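Long-range contacts in cellulase (PDB 3WX5), which probably hydrolyses internal beta-1,4-glucosidic bonds of cellulose, as a family 12 endoglucanase with the family's beta-jelly-roll fold: residues Leu94-Glu99 and Val239-Arg244; Leu124-Ser129 and Trp214-Val219; Gly139-Ile144 and Trp176-Ile181. All blocks are in the same frame, centred on the assembly; numbering follows the deposited sequence.

Interaction 1 of 3, residues Leu94-Glu99 and Val239-Arg244; sequences LPLRVE and VTLTAR
Leu241 sets its two methyls against two leucines of 94-99, one methyl to each. CD2 of Leu241 meets CD2 of Leu94 at 3.5 Å, the two side chains crossing at a slant, while CD1 of Leu241 lies 4.1 Å from Leu96 CD2. The Leu96 methyl in turn is received between that prong and the next bump on the same side of the strand, Ala243, whose CB lies 3.9 Å from Leu96 CD2. With CG turned away from its backbone N (chi1 179°), Leu96 directs this branch at strand 233-243. Beyond the apolar knobs the contact becomes polar. Arg244, extended from CG to NE, gives NE to Glu99 O at 2.9 Å; the N-H...O angle is 135° and the donor stands above the carbonyl plane. Its NH2 reaches Val98 O through a water, which accepts from the guanidinium and donates to the carbonyl. Ile101 flanks Leu96, and Leu216 flanks Leu94. The strands 96-97 and 233-243 belong to different sheets, so this partly exposed packing joins the two layers of the beta sandwich near the end of the chain. Chemically, leucine packing passes into a polar margin where the arginine charge faces main-chain oxygens, one directly and one through water.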
loop_
_atom_site.group_PDB
_atom_site.type_symbol
_atom_site.label_atom_id
_atom_site.label_comp_id
_atom_site.label_asym_id
_atom_site.label_seq_id
_atom_site.Cartn_x
_atom_site.Cartn_y
_atom_site.Cartn_z
ATOM N N LEU A 94 2.772 15.660 -1.832
ATOM C CA LEU A 94 3.538 14.836 -2.770
ATOM C C LEU A 94 3.237 15.237 -4.219
ATOM O O LEU A 94 2.183 15.814 -4.488
ATOM C CB LEU A 94 3.245 13.343 -2.544
ATOM C CG LEU A 94 3.451 12.808 -1.119
ATOM C CD1 LEU A 94 2.805 11.399 -1.008
ATOM C CD2 LEU A 94 4.940 12.740 -0.768
ATOM N N PRO A 95 4.141 14.910 -5.159
ATOM C CA PRO A 95 5.354 14.147 -4.898
ATOM C C PRO A 95 6.449 15.009 -4.253
ATOM O O PRO A 95 6.443 16.240 -4.369
ATOM C CB PRO A 95 5.780 13.663 -6.291
ATOM C CG PRO A 95 5.228 14.664 -7.222
ATOM C CD PRO A 95 3.907 15.089 -6.607
ATOM N N LEU A 96 7.338 14.356 -3.520
ATOM C CA LEU A 96 8.398 15.025 -2.782
ATOM C C LEU A 96 9.621 14.139 -2.884
ATOM O O LEU A 96 9.518 12.910 -2.739
ATOM C CB LEU A 96 8.005 15.167 -1.320
ATOM C CG LEU A 96 9.049 15.833 -0.418
ATOM C CD1 LEU A 96 9.217 17.314 -0.806
ATOM C CD2 LEU A 96 8.628 15.720 1.047
ATOM N N ARG A 97 10.778 14.743 -3.140
ATOM C CA ARG A 97 11.982 13.954 -3.327
ATOM C C ARG A 97 12.324 13.210 -2.044
ATOM O O ARG A 97 12.200 13.763 -0.949
ATOM C CB ARG A 97 13.145 14.867 -3.724
ATOM C CG ARG A 97 13.751 14.439 -5.004
ATOM C CD ARG A 97 14.645 15.485 -5.611
ATOM N NE ARG A 97 14.976 15.083 -6.974
ATOM C CZ ARG A 97 15.395 15.933 -7.893
ATOM N NH1 ARG A 97 15.574 17.200 -7.552
ATOM N NH2 ARG A 97 15.654 15.513 -9.128
ATOM N N VAL A 98 12.842 11.998 -2.181
ATOM C CA VAL A 98 13.227 11.237 -0.998
ATOM C C VAL A 98 14.211 11.981 -0.108
ATOM O O VAL A 98 14.038 12.035 1.115
ATOM C CB VAL A 98 13.764 9.852 -1.368
ATOM C CG1 VAL A 98 14.471 9.187 -0.166
ATOM C CG2 VAL A 98 12.632 8.987 -1.914
ATOM N N GLU A 99 15.179 12.668 -0.721
ATOM C CA GLU A 99 16.192 13.375 0.088
ATOM C C GLU A 99 15.569 14.614 0.794
ATOM O O GLU A 99 16.154 15.166 1.728
ATOM C CB GLU A 99 17.365 13.794 -0.815
ATOM C CG GLU A 99 16.935 14.759 -1.914
ATOM C CD GLU A 99 18.068 15.173 -2.871
ATOM O OE1 GLU A 99 19.276 14.992 -2.546
ATOM O OE2 GLU A 99 17.739 15.720 -3.942
ATOM N N VAL A 239 -1.920 9.327 7.483
ATOM C CA VAL A 239 -0.522 9.516 7.098
ATOM C C VAL A 239 -0.097 10.903 7.499
ATOM O O VAL A 239 -0.881 11.842 7.350
ATOM C CB VAL A 239 -0.336 9.383 5.586
ATOM C CG1 VAL A 239 1.119 9.733 5.230
ATOM C CG2 VAL A 239 -0.686 7.956 5.137
ATOM N N THR A 240 1.100 11.028 8.080
ATOM C CA THR A 240 1.631 12.357 8.409
ATOM C C THR A 240 2.999 12.558 7.766
ATOM O O THR A 240 3.953 11.820 8.048
ATOM C CB THR A 240 1.752 12.593 9.936
ATOM O OG1 THR A 240 0.470 12.418 10.554
ATOM C CG2 THR A 240 2.224 14.051 10.208
ATOM N N LEU A 241 3.078 13.538 6.875
ATOM C CA LEU A 241 4.293 13.782 6.113
ATOM C C LEU A 241 4.881 15.141 6.508
ATOM O O LEU A 241 4.168 16.152 6.525
ATOM C CB LEU A 241 3.994 13.768 4.613
ATOM C CG LEU A 241 5.042 14.345 3.636
ATOM C CD1 LEU A 241 6.316 13.475 3.601
ATOM C CD2 LEU A 241 4.454 14.489 2.226
ATOM N N THR A 242 6.193 15.171 6.696
ATOM C CA THR A 242 6.902 16.425 6.920
ATOM C C THR A 242 8.060 16.575 5.953
ATOM O O THR A 242 8.920 15.695 5.862
ATOM C CB THR A 242 7.449 16.508 8.366
ATOM O OG1 THR A 242 6.414 16.084 9.277
ATOM C CG2 THR A 242 7.827 17.939 8.671
ATOM N N ALA A 243 8.115 17.723 5.286
ATOM C CA ALA A 243 9.188 17.998 4.331
ATOM C C ALA A 243 10.346 18.680 5.065
ATOM O O ALA A 243 10.120 19.408 6.050
ATOM C CB ALA A 243 8.664 18.915 3.198
ATOM N N ARG A 244 11.566 18.513 4.561
ATOM C CA ARG A 244 12.734 19.206 5.126
ATOM C C ARG A 244 12.615 20.726 4.862
ATOM O O ARG A 244 11.981 21.112 3.870
ATOM C CB ARG A 244 14.018 18.688 4.495
ATOM C CG ARG A 244 14.359 17.246 4.852
ATOM C CD ARG A 244 15.785 16.893 4.441
ATOM N NE ARG A 244 16.039 15.462 4.621
ATOM C CZ ARG A 244 16.361 14.882 5.774
ATOM N NH1 ARG A 244 16.605 15.615 6.876
ATOM N NH2 ARG A 244 16.592 13.565 5.793
HETATM O O HOH W 1 15.617 12.165 3.367
#

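Interaction 2 of 3, residues Leu124-Ser129 and Trp214-Val219; sequences LWFSPS and WYLHAV
Phe126 and Leu216 face each other as an antiparallel non-hydrogen-bonded pair, and CD1 of Leu216 sits over one face of the phenyl ring, 4.0 Å from its centroid. The same methyl approaches Leu124 CB, and Leu124 CG touches Val219 CG2 further along that side. At the other end Pro128 CD lies over the five-membered ring of Trp214, with Pro128 CB 3.5 Å from Trp214 CD1; proline and indole run side by side. The backbone fixes these positions: Ser127 and Tyr215 exchange two hydrogen bonds, and His217 N gives a nearly straight bond of 2.8 Å to Trp125 O. A beta bulge between the Trp125 and Phe126 pairings shifts the register by one residue, with His217 in the extra place. Its CG is turned away from the carbonyl carbon (chi1 -72°), which brings NE2 to Ser127 OG for a weak 3.3 Å bond. Ser127 OG also accepts from Ser129 N, forming an ST turn where the chain leaves the strand. Outside the pair, strand 140-149 continues the sheet beside 117-127 and strand 96-97 beside 215-225; Ile201 of helix 197-206 covers Leu124 and Phe126, while Leu104 of strand 101-111 packs on Leu216 and Val219.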
loop_
_atom_site.group_PDB
_atom_site.type_symbol
_atom_site.label_atom_id
_atom_site.label_comp_id
_atom_site.label_asym_id
_atom_site.label_seq_id
_atom_site.Cartn_x
_atom_site.Cartn_y
_atom_site.Cartn_z
ATOM N N LEU A 124 4.243 1.824 -1.306
ATOM C CA LEU A 124 4.663 3.199 -1.600
ATOM C C LEU A 124 5.340 3.221 -2.964
ATOM O O LEU A 124 6.163 2.348 -3.268
ATOM C CB LEU A 124 5.673 3.687 -0.541
ATOM C CG LEU A 124 5.131 4.120 0.830
ATOM C CD1 LEU A 124 4.514 2.959 1.572
ATOM C CD2 LEU A 124 6.274 4.719 1.669
ATOM N N TRP A 125 5.126 4.305 -3.719
ATOM C CA TRP A 125 5.536 4.328 -5.116
ATOM C C TRP A 125 6.492 5.508 -5.304
ATOM O O TRP A 125 6.216 6.617 -4.837
ATOM C CB TRP A 125 4.315 4.480 -6.056
ATOM C CG TRP A 125 3.537 3.212 -6.254
ATOM C CD1 TRP A 125 2.304 2.905 -5.736
ATOM C CD2 TRP A 125 3.955 2.062 -7.002
ATOM N NE1 TRP A 125 1.925 1.650 -6.151
ATOM C CE2 TRP A 125 2.943 1.088 -6.873
ATOM C CE3 TRP A 125 5.077 1.774 -7.785
ATOM C CZ2 TRP A 125 2.987 -0.137 -7.563
ATOM C CZ3 TRP A 125 5.146 0.530 -8.426
ATOM C CH2 TRP A 125 4.139 -0.439 -8.240
ATOM N N PHE A 126 7.587 5.246 -6.004
ATOM C CA PHE A 126 8.645 6.234 -6.254
ATOM C C PHE A 126 9.016 6.272 -7.736
ATOM O O PHE A 126 9.008 5.249 -8.422
ATOM C CB PHE A 126 9.911 5.849 -5.482
ATOM C CG PHE A 126 9.680 5.622 -4.011
ATOM C CD1 PHE A 126 9.144 4.420 -3.554
ATOM C CD2 PHE A 126 10.093 6.565 -3.079
ATOM C CE1 PHE A 126 8.894 4.230 -2.183
ATOM C CE2 PHE A 126 9.947 6.330 -1.714
ATOM C CZ PHE A 126 9.381 5.134 -1.271
ATOM N N SER A 127 9.480 7.434 -8.206
ATOM C CA SER A 127 10.149 7.426 -9.494
ATOM C C SER A 127 10.897 8.723 -9.741
ATOM O O SER A 127 10.707 9.694 -9.001
ATOM C CB SER A 127 9.136 7.218 -10.614
ATOM O OG SER A 127 8.669 8.473 -11.065
ATOM N N PRO A 128 11.781 8.728 -10.747
ATOM C CA PRO A 128 12.578 9.925 -10.910
ATOM C C PRO A 128 11.756 11.059 -11.480
ATOM O O PRO A 128 12.221 12.200 -11.504
ATOM C CB PRO A 128 13.682 9.499 -11.891
ATOM C CG PRO A 128 13.126 8.345 -12.619
ATOM C CD PRO A 128 12.268 7.620 -11.588
ATOM N N SER A 129 10.558 10.749 -11.959
ATOM C CA SER A 129 9.682 11.760 -12.568
ATOM C C SER A 129 8.718 12.465 -11.594
ATOM O O SER A 129 8.331 11.915 -10.549
ATOM C CB SER A 129 8.928 11.150 -13.760
ATOM O OG SER A 129 7.907 12.016 -14.216
ATOM N N TRP A 214 14.942 10.227 -6.318
ATOM C CA TRP A 214 13.609 9.855 -6.811
ATOM C C TRP A 214 12.540 10.517 -5.936
ATOM O O TRP A 214 12.801 10.818 -4.776
ATOM C CB TRP A 214 13.435 8.336 -6.802
ATOM C CG TRP A 214 14.256 7.631 -7.858
ATOM C CD1 TRP A 214 14.980 8.210 -8.867
ATOM C CD2 TRP A 214 14.498 6.216 -7.950
ATOM N NE1 TRP A 214 15.630 7.229 -9.605
ATOM C CE2 TRP A 214 15.349 6.004 -9.060
ATOM C CE3 TRP A 214 14.059 5.108 -7.212
ATOM C CZ2 TRP A 214 15.777 4.727 -9.447
ATOM C CZ3 TRP A 214 14.465 3.850 -7.599
ATOM C CH2 TRP A 214 15.291 3.662 -8.724
ATOM N N TYR A 215 11.359 10.755 -6.504
ATOM C CA TYR A 215 10.219 11.273 -5.755
ATOM C C TYR A 215 9.394 10.137 -5.175
ATOM O O TYR A 215 9.086 9.199 -5.885
ATOM C CB TYR A 215 9.318 12.036 -6.703
ATOM C CG TYR A 215 10.004 13.271 -7.196
ATOM C CD1 TYR A 215 10.024 14.432 -6.411
ATOM C CD2 TYR A 215 10.741 13.250 -8.366
ATOM C CE1 TYR A 215 10.702 15.572 -6.835
ATOM C CE2 TYR A 215 11.437 14.379 -8.792
ATOM C CZ TYR A 215 11.415 15.528 -8.016
ATOM O OH TYR A 215 12.100 16.638 -8.428
ATOM N N LEU A 216 8.953 10.311 -3.929
ATOM C CA LEU A 216 7.810 9.589 -3.375
ATOM C C LEU A 216 6.527 10.166 -3.938
ATOM O O LEU A 216 6.283 11.372 -3.808
ATOM C CB LEU A 216 7.816 9.706 -1.851
ATOM C CG LEU A 216 6.592 9.133 -1.121
ATOM C CD1 LEU A 216 6.424 7.621 -1.423
ATOM C CD2 LEU A 216 6.721 9.403 0.403
ATOM N N HIS A 217 5.731 9.330 -4.614
ATOM C CA HIS A 217 4.466 9.805 -5.205
ATOM C C HIS A 217 3.241 9.511 -4.372
ATOM O O HIS A 217 2.283 10.289 -4.371
ATOM C CB HIS A 217 4.278 9.168 -6.587
ATOM C CG HIS A 217 5.205 9.728 -7.612
ATOM N ND1 HIS A 217 4.955 10.932 -8.245
ATOM C CD2 HIS A 217 6.439 9.339 -8.008
ATOM C CE1 HIS A 217 5.934 11.179 -9.094
ATOM N NE2 HIS A 217 6.858 10.240 -8.957
ATOM N N ALA A 218 3.238 8.358 -3.699
ATOM C CA ALA A 218 2.011 7.883 -3.068
ATOM C C ALA A 218 2.335 7.004 -1.895
ATOM O O ALA A 218 3.222 6.173 -1.992
ATOM C CB ALA A 218 1.178 7.069 -4.086
ATOM N N VAL A 219 1.554 7.140 -0.825
ATOM C CA VAL A 219 1.643 6.237 0.312
ATOM C C VAL A 219 0.269 5.572 0.415
ATOM O O VAL A 219 -0.739 6.259 0.715
ATOM C CB VAL A 219 1.916 7.031 1.623
ATOM C CG1 VAL A 219 1.968 6.075 2.842
ATOM C CG2 VAL A 219 3.242 7.792 1.493
#

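Interaction 3 of 3, residues Gly139-Ile144 and Trp176-Ile181; sequences GAELMI and WDWNYI
Gly139 O opens the pairing by accepting from Asn179 N at 2.8 Å. Ala140 follows as the parallel partner of Asn179; its CB lies 4.1 Å from Ile181 CD1. Glu141 then turns to the other face. Its N donates to Asn179 O and its O accepts from Ile181 N, so both are tied to the same neighbouring strand, straddling Tyr180, and its extended side chain (chi1 171°) runs alongside the indole of Trp178. OE1 accepts the N-H of Trp178 NE1 at 2.9 Å through its anti lone pair, lying 22° out of the indole plane. The same oxygen comes to the edge of Tyr180, 3.5 Å from CD1, the carboxylate standing almost perpendicular to that ring. On the face it shares with Ala140, Leu142 packs on Phe200 and Ala204 of helix 197-206. Met143 N continues the pairing, donating to Ile181 O at 2.8 Å, while its SD makes an oblique Met-aromatic contact with Tyr180, whose OH bonds to Gly155 N. This is the parallel pairing of strands 140-149 and 179-185 in an otherwise antiparallel sheet of the sandwich. The indole N-H with the tyrosine edge probably limits rotation of the Glu141 carboxylate, whose OE2 lies near Asp123 OD1.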
loop_
_atom_site.group_PDB
_atom_site.type_symbol
_atom_site.label_atom_id
_atom_site.label_comp_id
_atom_site.label_asym_id
_atom_site.label_seq_id
_atom_site.Cartn_x
_atom_site.Cartn_y
_atom_site.Cartn_z
ATOM N N GLY A 139 11.574 3.557 -11.468
ATOM C CA GLY A 139 11.536 3.898 -10.040
ATOM C C GLY A 139 11.454 2.679 -9.145
ATOM O O GLY A 139 12.264 1.778 -9.280
ATOM N N ALA A 140 10.607 2.745 -8.114
ATOM C CA ALA A 140 10.593 1.680 -7.101
ATOM C C ALA A 140 9.218 1.572 -6.462
ATOM O O ALA A 140 8.397 2.500 -6.511
ATOM C CB ALA A 140 11.650 1.934 -6.011
ATOM N N GLU A 141 8.978 0.401 -5.883
ATOM C CA GLU A 141 7.798 0.142 -5.101
ATOM C C GLU A 141 8.310 -0.431 -3.793
ATOM O O GLU A 141 9.108 -1.387 -3.794
ATOM C CB GLU A 141 6.922 -0.911 -5.799
ATOM C CG GLU A 141 5.747 -1.415 -4.941
ATOM C CD GLU A 141 4.959 -2.535 -5.623
ATOM O OE1 GLU A 141 5.411 -3.075 -6.659
ATOM O OE2 GLU A 141 3.863 -2.863 -5.131
ATOM N N LEU A 142 7.847 0.151 -2.690
ATOM C CA LEU A 142 8.237 -0.316 -1.367
ATOM C C LEU A 142 7.001 -0.787 -0.619
ATOM O O LEU A 142 6.056 -0.027 -0.411
ATOM C CB LEU A 142 8.967 0.789 -0.597
ATOM C CG LEU A 142 9.616 0.413 0.737
ATOM C CD1 LEU A 142 10.714 1.448 1.138
ATOM C CD2 LEU A 142 8.570 0.300 1.833
ATOM N N MET A 143 6.970 -2.074 -0.312
ATOM C CA MET A 143 5.849 -2.653 0.411
ATOM C C MET A 143 6.237 -2.935 1.868
ATOM O O MET A 143 7.378 -3.299 2.159
ATOM C CB MET A 143 5.396 -3.972 -0.235
ATOM C CG MET A 143 5.058 -3.899 -1.721
ATOM S SD MET A 143 3.854 -5.206 -2.173
ATOM C CE MET A 143 2.284 -4.555 -1.530
ATOM N N ILE A 144 5.226 -2.942 2.733
ATOM C CA ILE A 144 5.426 -3.303 4.136
ATOM C C ILE A 144 4.294 -4.226 4.508
ATOM O O ILE A 144 3.147 -3.782 4.592
ATOM C CB ILE A 144 5.381 -2.086 5.054
ATOM C CG1 ILE A 144 6.482 -1.094 4.647
ATOM C CG2 ILE A 144 5.617 -2.539 6.513
ATOM C CD1 ILE A 144 6.391 0.279 5.323
ATOM N N TRP A 176 12.758 -5.398 -11.397
ATOM C CA TRP A 176 11.773 -5.461 -12.462
ATOM C C TRP A 176 11.870 -4.166 -13.278
ATOM O O TRP A 176 12.930 -3.566 -13.343
ATOM C CB TRP A 176 10.365 -5.624 -11.861
ATOM C CG TRP A 176 10.106 -6.959 -11.148
ATOM C CD1 TRP A 176 10.750 -8.149 -11.346
ATOM C CD2 TRP A 176 9.100 -7.207 -10.161
ATOM N NE1 TRP A 176 10.231 -9.116 -10.499
ATOM C CE2 TRP A 176 9.233 -8.553 -9.749
ATOM C CE3 TRP A 176 8.188 -6.389 -9.494
ATOM C CZ2 TRP A 176 8.372 -9.134 -8.822
ATOM C CZ3 TRP A 176 7.362 -6.950 -8.536
ATOM C CH2 TRP A 176 7.471 -8.311 -8.199
ATOM N N ASP A 177 10.805 -3.772 -13.963
ATOM C CA ASP A 177 10.829 -2.446 -14.626
ATOM C C ASP A 177 11.021 -1.324 -13.607
ATOM O O ASP A 177 11.439 -0.197 -13.959
ATOM C CB ASP A 177 9.543 -2.176 -15.437
ATOM C CG ASP A 177 9.585 -2.800 -16.834
ATOM O OD1 ASP A 177 10.658 -3.289 -17.231
ATOM O OD2 ASP A 177 8.539 -2.822 -17.524
ATOM N N TRP A 178 10.575 -1.597 -12.390
ATOM C CA TRP A 178 10.885 -0.771 -11.224
ATOM C C TRP A 178 11.565 -1.656 -10.190
ATOM O O TRP A 178 11.549 -2.868 -10.319
ATOM C CB TRP A 178 9.580 -0.182 -10.651
ATOM C CG TRP A 178 8.582 -1.235 -10.140
ATOM C CD1 TRP A 178 8.317 -1.539 -8.843
ATOM C CD2 TRP A 178 7.677 -2.034 -10.929
ATOM N NE1 TRP A 178 7.331 -2.525 -8.762
ATOM C CE2 TRP A 178 6.952 -2.861 -10.036
ATOM C CE3 TRP A 178 7.409 -2.127 -12.309
ATOM C CZ2 TRP A 178 5.971 -3.756 -10.472
ATOM C CZ3 TRP A 178 6.476 -3.055 -12.746
ATOM C CH2 TRP A 178 5.750 -3.842 -11.830
ATOM N N ASN A 179 12.215 -1.058 -9.193
ATOM C CA ASN A 179 12.787 -1.862 -8.123
ATOM C C ASN A 179 11.684 -2.148 -7.121
ATOM O O ASN A 179 11.016 -1.232 -6.642
ATOM C CB ASN A 179 13.910 -1.100 -7.397
ATOM C CG ASN A 179 15.209 -1.009 -8.196
ATOM O OD1 ASN A 179 16.114 -0.229 -7.834
ATOM N ND2 ASN A 179 15.355 -1.850 -9.224
ATOM N N TYR A 180 11.534 -3.421 -6.755
ATOM C CA TYR A 180 10.512 -3.837 -5.797
ATOM C C TYR A 180 11.199 -4.214 -4.503
ATOM O O TYR A 180 12.095 -5.065 -4.498
ATOM C CB TYR A 180 9.785 -5.057 -6.341
ATOM C CG TYR A 180 8.881 -5.789 -5.361
ATOM C CD1 TYR A 180 7.518 -5.516 -5.316
ATOM C CD2 TYR A 180 9.354 -6.889 -4.647
ATOM C CE1 TYR A 180 6.644 -6.235 -4.470
ATOM C CE2 TYR A 180 8.485 -7.640 -3.781
ATOM C CZ TYR A 180 7.135 -7.316 -3.729
ATOM O OH TYR A 180 6.263 -8.097 -2.993
ATOM N N ILE A 181 10.842 -3.540 -3.419
ATOM C CA ILE A 181 11.381 -3.887 -2.107
ATOM C C ILE A 181 10.229 -4.187 -1.163
ATOM O O ILE A 181 9.297 -3.398 -1.049
ATOM C CB ILE A 181 12.217 -2.739 -1.464
ATOM C CG1 ILE A 181 13.131 -2.050 -2.503
ATOM C CG2 ILE A 181 13.080 -3.330 -0.345
ATOM C CD1 ILE A 181 12.549 -0.741 -3.076
#

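The three contacts follow one another along the mixed sheet of the family 12 beta sandwich: interactions 1 and 2 have centres about 10 Å apart, as do interactions 2 and 3, while 1 and 3 are about 18 Å apart and do not touch. In that sheet strands 96-97, 215-225, 117-127, 140-149 and 179-185 lie side by side in that order; interaction 1 alone also takes in strand 233-243 of the other sheet. Leu96 O with Leu216 N and Leu124 N with Leu142 O link successive contacts. Along the chain they are nested, 3 inside 2 and 2 inside 1. Interactions 2 and 3 build neighbouring parts of one sheet, while interaction 1 packs that sheet against the other near the C-terminus.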